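Local coordinates for protein glutathione peroxidase (Schistosoma mansoni, PDB 2V1M) that reduces hydrogen peroxide to water at the expense of glutathione, as a selenocysteine-type peroxidase with a thioredoxin-like fold, at residues 137-149 with 157-169. Sequence-based numbering, arbitrary orientation. Where two conformers were deposited one is given.
With SO4 (sulfate ion), chain B.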
loop_
_atom_site.group_PDB
_atom_site.type_symbol
_atom_site.label_atom_id
_atom_site.label_comp_id
_atom_site.label_asym_id
_atom_site.label_seq_id
_atom_site.Cartn_x
_atom_site.Cartn_y
_atom_site.Cartn_z
ATOM N N PHE A 137 4.583 -0.734 3.532
ATOM C CA PHE A 137 4.434 -0.700 4.997
ATOM C C PHE A 137 3.562 -1.861 5.423
ATOM O O PHE A 137 2.497 -2.120 4.816
ATOM C CB PHE A 137 3.797 0.603 5.494
ATOM C CG PHE A 137 4.690 1.797 5.372
ATOM C CD1 PHE A 137 5.429 2.252 6.457
ATOM C CD2 PHE A 137 4.806 2.487 4.162
ATOM C CE1 PHE A 137 6.235 3.383 6.365
ATOM C CE2 PHE A 137 5.596 3.611 4.057
ATOM C CZ PHE A 137 6.329 4.051 5.148
ATOM N N LEU A 138 3.993 -2.566 6.471
ATOM C CA LEU A 138 3.257 -3.686 7.031
ATOM C C LEU A 138 2.624 -3.220 8.353
ATOM O O LEU A 138 3.301 -2.697 9.250
ATOM C CB LEU A 138 4.206 -4.852 7.272
ATOM C CG LEU A 138 3.602 -6.108 7.884
ATOM C CD1 LEU A 138 2.482 -6.677 6.996
ATOM C CD2 LEU A 138 4.688 -7.142 8.142
ATOM N N VAL A 139 1.305 -3.436 8.436
ATOM C CA VAL A 139 0.450 -2.951 9.523
ATOM C C VAL A 139 -0.212 -4.165 10.163
ATOM O O VAL A 139 -0.808 -5.021 9.473
ATOM C CB VAL A 139 -0.588 -1.983 8.957
ATOM C CG1 VAL A 139 -1.553 -1.480 10.069
ATOM C CG2 VAL A 139 0.053 -0.813 8.225
ATOM N N ASP A 140 -0.117 -4.244 11.496
ATOM C CA ASP A 140 -0.667 -5.383 12.212
ATOM C C ASP A 140 -2.210 -5.304 12.351
ATOM O O ASP A 140 -2.870 -4.368 11.876
ATOM C CB ASP A 140 0.073 -5.539 13.557
ATOM C CG ASP A 140 -0.310 -4.495 14.617
ATOM O OD1 ASP A 140 -1.279 -3.724 14.433
ATOM O OD2 ASP A 140 0.423 -4.493 15.636
ATOM N N ARG A 141 -2.755 -6.342 12.995
ATOM C CA ARG A 141 -4.212 -6.454 13.162
ATOM C C ARG A 141 -4.821 -5.384 14.072
ATOM O O ARG A 141 -6.058 -5.309 14.140
ATOM C CB ARG A 141 -4.583 -7.816 13.695
ATOM C CG ARG A 141 -4.331 -8.983 12.696
ATOM C CD ARG A 141 -4.821 -10.289 13.274
ATOM N NE ARG A 141 -4.575 -11.503 12.484
ATOM C CZ ARG A 141 -5.350 -11.940 11.494
ATOM N NH1 ARG A 141 -6.364 -11.218 11.045
ATOM N NH2 ARG A 141 -5.106 -13.113 10.904
ATOM N N GLN A 142 -3.974 -4.602 14.757
ATOM C CA GLN A 142 -4.400 -3.458 15.568
ATOM C C GLN A 142 -4.099 -2.128 14.887
ATOM O O GLN A 142 -4.184 -1.062 15.508
ATOM C CB GLN A 142 -3.780 -3.520 16.985
ATOM C CG GLN A 142 -4.327 -4.656 17.807
ATOM C CD GLN A 142 -3.774 -6.016 17.422
ATOM O OE1 GLN A 142 -2.566 -6.191 17.257
ATOM N NE2 GLN A 142 -4.664 -6.987 17.303
ATOM N N GLY A 143 -3.762 -2.153 13.601
ATOM C CA GLY A 143 -3.628 -0.927 12.835
ATOM C C GLY A 143 -2.306 -0.193 13.059
ATOM O O GLY A 143 -2.184 0.982 12.703
ATOM N N GLN A 144 -1.319 -0.901 13.625
ATOM C CA GLN A 144 -0.009 -0.309 13.954
ATOM C C GLN A 144 0.988 -0.641 12.843
ATOM O O GLN A 144 1.228 -1.820 12.553
ATOM C CB GLN A 144 0.504 -0.873 15.278
ATOM C CG GLN A 144 -0.527 -0.765 16.402
ATOM C CD GLN A 144 -0.890 0.669 16.682
ATOM O OE1 GLN A 144 -0.037 1.446 17.108
ATOM N NE2 GLN A 144 -2.134 1.047 16.433
ATOM N N PRO A 145 1.599 0.381 12.218
ATOM C CA PRO A 145 2.682 0.119 11.218
ATOM C C PRO A 145 3.940 -0.356 11.956
ATOM O O PRO A 145 4.529 0.391 12.757
ATOM C CB PRO A 145 2.902 1.471 10.543
ATOM C CG PRO A 145 1.664 2.309 10.922
ATOM C CD PRO A 145 1.324 1.834 12.320
ATOM N N VAL A 146 4.333 -1.607 11.693
ATOM C CA VAL A 146 5.431 -2.212 12.426
ATOM C C VAL A 146 6.613 -2.595 11.548
ATOM O O VAL A 146 7.646 -3.025 12.119
ATOM C CB VAL A 146 4.994 -3.380 13.333
ATOM C CG1 VAL A 146 4.031 -2.894 14.406
ATOM C CG2 VAL A 146 4.382 -4.512 12.502
ATOM N N LYS A 147 6.537 -2.437 10.213
ATOM C CA LYS A 147 7.717 -2.656 9.393
ATOM C C LYS A 147 7.550 -1.855 8.124
ATOM O O LYS A 147 6.427 -1.641 7.632
ATOM C CB LYS A 147 7.968 -4.136 9.103
ATOM C CG LYS A 147 9.437 -4.430 8.737
ATOM C CD LYS A 147 9.843 -5.845 9.127
ATOM C CE LYS A 147 11.204 -6.211 8.576
ATOM N NZ LYS A 147 11.547 -7.629 8.881
ATOM N N ARG A 148 8.681 -1.456 7.552
ATOM C CA ARG A 148 8.738 -0.699 6.310
ATOM C C ARG A 148 9.801 -1.330 5.415
ATOM O O ARG A 148 10.902 -1.709 5.887
ATOM C CB ARG A 148 9.146 0.750 6.633
ATOM C CG ARG A 148 9.400 1.640 5.448
ATOM C CD ARG A 148 9.788 3.044 5.947
ATOM N NE ARG A 148 10.214 3.892 4.843
ATOM C CZ ARG A 148 10.197 5.224 4.877
ATOM N NH1 ARG A 148 9.681 5.884 5.931
ATOM N NH2 ARG A 148 10.670 5.914 3.840
ATOM N N TYR A 149 9.477 -1.455 4.129
ATOM C CA TYR A 149 10.367 -2.109 3.148
ATOM C C TYR A 149 10.604 -1.157 2.003
ATOM O O TYR A 149 9.682 -0.505 1.481
ATOM C CB TYR A 149 9.743 -3.417 2.634
ATOM C CG TYR A 149 9.266 -4.355 3.706
ATOM C CD1 TYR A 149 10.092 -5.395 4.171
ATOM C CD2 TYR A 149 8.006 -4.189 4.282
ATOM C CE1 TYR A 149 9.650 -6.277 5.158
ATOM C CE2 TYR A 149 7.562 -5.061 5.261
ATOM C CZ TYR A 149 8.371 -6.101 5.686
ATOM O OH TYR A 149 7.858 -6.951 6.644
ATOM N N ASP A 157 9.161 -11.418 -0.508
ATOM C CA ASP A 157 10.071 -11.430 0.638
ATOM C C ASP A 157 9.464 -10.874 1.907
ATOM O O ASP A 157 10.090 -10.953 2.976
ATOM C CB ASP A 157 11.350 -10.717 0.283
ATOM C CG ASP A 157 12.177 -11.503 -0.758
ATOM O OD1 ASP A 157 11.947 -12.712 -0.924
ATOM O OD2 ASP A 157 13.088 -10.933 -1.344
ATOM N N ILE A 158 8.245 -10.349 1.814
ATOM C CA ILE A 158 7.511 -9.829 2.974
ATOM C C ILE A 158 6.575 -10.913 3.550
ATOM O O ILE A 158 6.015 -10.755 4.648
ATOM C CB ILE A 158 6.729 -8.556 2.550
ATOM C CG1 ILE A 158 7.704 -7.529 1.973
ATOM C CG2 ILE A 158 5.949 -7.942 3.728
ATOM C CD1 ILE A 158 7.028 -6.334 1.339
ATOM N N GLU A 159 6.412 -12.028 2.835
ATOM C CA GLU A 159 5.393 -12.995 3.224
ATOM C C GLU A 159 5.660 -13.601 4.609
ATOM O O GLU A 159 4.713 -13.807 5.364
ATOM C CB GLU A 159 5.322 -14.091 2.160
ATOM C CG GLU A 159 4.113 -14.951 2.304
ATOM C CD GLU A 159 3.655 -15.584 1.003
ATOM O OE1 GLU A 159 3.813 -14.999 -0.092
ATOM O OE2 GLU A 159 3.118 -16.696 1.117
ATOM N N GLY A 160 6.914 -13.899 4.941
ATOM C CA GLY A 160 7.227 -14.469 6.256
ATOM C C GLY A 160 6.760 -13.535 7.390
ATOM O O GLY A 160 6.153 -13.973 8.397
ATOM N N ASP A 161 7.048 -12.240 7.240
ATOM C CA ASP A 161 6.634 -11.268 8.234
ATOM C C ASP A 161 5.109 -11.159 8.297
ATOM O O ASP A 161 4.536 -11.031 9.385
ATOM C CB ASP A 161 7.246 -9.895 7.931
ATOM C CG ASP A 161 8.781 -9.858 8.116
ATOM O OD1 ASP A 161 9.336 -10.734 8.816
ATOM O OD2 ASP A 161 9.413 -8.903 7.590
ATOM N N ILE A 162 4.444 -11.198 7.141
ATOM C CA ILE A 162 2.990 -11.224 7.134
ATOM C C ILE A 162 2.463 -12.427 7.916
ATOM O O ILE A 162 1.533 -12.283 8.704
ATOM C CB ILE A 162 2.476 -11.220 5.681
ATOM C CG1 ILE A 162 2.685 -9.806 5.072
ATOM C CG2 ILE A 162 0.969 -11.618 5.628
ATOM C CD1 ILE A 162 2.580 -9.796 3.536
ATOM N N MET A 163 3.017 -13.617 7.681
ATOM C CA MET A 163 2.533 -14.810 8.392
ATOM C C MET A 163 2.647 -14.643 9.886
ATOM O O MET A 163 1.759 -15.092 10.641
ATOM C CB MET A 163 3.269 -16.100 7.955
ATOM C CG MET A 163 3.125 -16.438 6.463
ATOM S SD MET A 163 1.505 -16.318 5.780
ATOM C CE MET A 163 0.721 -17.770 6.473
ATOM N N GLU A 164 3.739 -14.042 10.364
ATOM C CA GLU A 164 3.866 -13.846 11.810
ATOM C C GLU A 164 2.705 -12.993 12.315
ATOM O O GLU A 164 2.036 -13.337 13.318
ATOM C CB GLU A 164 5.241 -13.262 12.178
ATOM C CG GLU A 164 6.420 -14.234 11.893
ATOM C CD GLU A 164 7.819 -13.640 12.049
ATOM O OE1 GLU A 164 8.148 -12.597 11.450
ATOM O OE2 GLU A 164 8.625 -14.257 12.764
ATOM N N LEU A 165 2.436 -11.899 11.614
ATOM C CA LEU A 165 1.370 -11.011 12.107
ATOM C C LEU A 165 -0.028 -11.626 11.938
ATOM O O LEU A 165 -0.932 -11.347 12.741
ATOM C CB LEU A 165 1.453 -9.649 11.445
ATOM C CG LEU A 165 2.756 -8.865 11.672
ATOM C CD1 LEU A 165 2.598 -7.473 11.041
ATOM C CD2 LEU A 165 3.058 -8.744 13.172
ATOM N N LEU A 166 -0.233 -12.437 10.903
ATOM C CA LEU A 166 -1.547 -13.122 10.727
ATOM C C LEU A 166 -1.805 -14.108 11.833
ATOM O O LEU A 166 -2.963 -14.319 12.218
ATOM C CB LEU A 166 -1.594 -13.879 9.388
ATOM C CG LEU A 166 -1.679 -13.011 8.122
ATOM C CD1 LEU A 166 -1.542 -13.875 6.899
ATOM C CD2 LEU A 166 -2.993 -12.228 8.024
ATOM N N GLU A 167 -0.736 -14.716 12.358
ATOM C CA GLU A 167 -0.867 -15.705 13.420
ATOM C C GLU A 167 -1.307 -15.047 14.727
ATOM O O GLU A 167 -1.986 -15.709 15.535
ATOM C CB GLU A 167 0.450 -16.466 13.620
ATOM C CG GLU A 167 0.690 -17.636 12.677
ATOM C CD GLU A 167 -0.317 -18.773 12.812
ATOM O OE1 GLU A 167 -1.083 -18.822 13.801
ATOM O OE2 GLU A 167 -0.339 -19.631 11.906
ATOM N N LYS A 168 -0.954 -13.766 14.941
ATOM C CA LYS A 168 -1.331 -13.059 16.158
ATOM C C LYS A 168 -2.821 -12.781 16.159
ATOM O O LYS A 168 -3.442 -12.622 15.088
ATOM C CB LYS A 168 -0.554 -11.735 16.291
ATOM C CG LYS A 168 0.936 -11.917 16.287
ATOM C CD LYS A 168 1.649 -10.615 16.573
ATOM C CE LYS A 168 2.919 -10.881 17.350
ATOM N NZ LYS A 168 2.673 -11.623 18.630
ATOM N N LYS A 169 -3.380 -12.683 17.362
ATOM C CA LYS A 169 -4.765 -12.248 17.525
ATOM C C LYS A 169 -5.001 -10.789 17.135
ATOM O O LYS A 169 -4.169 -9.903 17.351
ATOM C CB LYS A 169 -5.189 -12.487 18.969
ATOM C CG LYS A 169 -6.652 -12.263 19.248
ATOM C CD LYS A 169 -6.961 -12.443 20.730
ATOM C CE LYS A 169 -8.461 -12.368 20.984
ATOM N NZ LYS A 169 -9.163 -13.553 20.411
ATOM O OXT LYS A 169 -6.054 -10.464 16.577
HETATM S S SO4 B . 13.234 3.021 2.606
HETATM O O1 SO4 B . 13.166 4.479 2.961
HETATM O O2 SO4 B . 14.618 2.581 2.887
HETATM O O3 SO4 B . 12.267 2.320 3.476
HETATM O O4 SO4 B . 12.966 2.837 1.182
HETATM O O HOH W 1 -1.169 -8.670 13.808
#
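Leu138 and Leu165 meet tip to tip where the C-terminal helix 159-167 of the thioredoxin-like fold packs on the closing β-hairpin of the central sheet. The helix runs nearly antiparallel to edge strand 145-149 (172°), with axes 10.9 Å apart.

Apolar contacts centre on Leu165 CD1, which lies 3.6 Å from Leu138 CG and also touches Val146 CG2. Val146 and Lys147 both face Leu138 in a classic β bulge, which helps to explain why these successive side chains both turn to the helix. Toward the start of the helix, Ile158 CG1 makes a CH-π contact over the Tyr149 ring, 3.8 Å from the centroid and only 5° off the normal.

Charged and polar groups converge on Asp161. Tyr149 OH donates to the anti lone pair of Asp161 OD2 at 2.7 Å, whereas Lys147 NZ forms a salt bridge with Asp161 OD2 at 2.8 Å, on the syn side but tilted out of the carboxylate plane; this pairing probably favours the carboxylate form.

At the other end, Arg141, extended from CG to NE, comes side-on to Leu166 O: NE and NH2 both donate to this oxygen, which lies in the guanidinium plane, and the NH2 bond is the straighter (161°). The backbone carbonyls of Gly31 and Lys63 accept from NH1 and NH2. A water links Arg141 N to Leu165 O. Beyond it, Gln142 NE2 donates to an in-plane lone pair of Lys169 O, in the C-terminal carboxylate, at 3.0 Å.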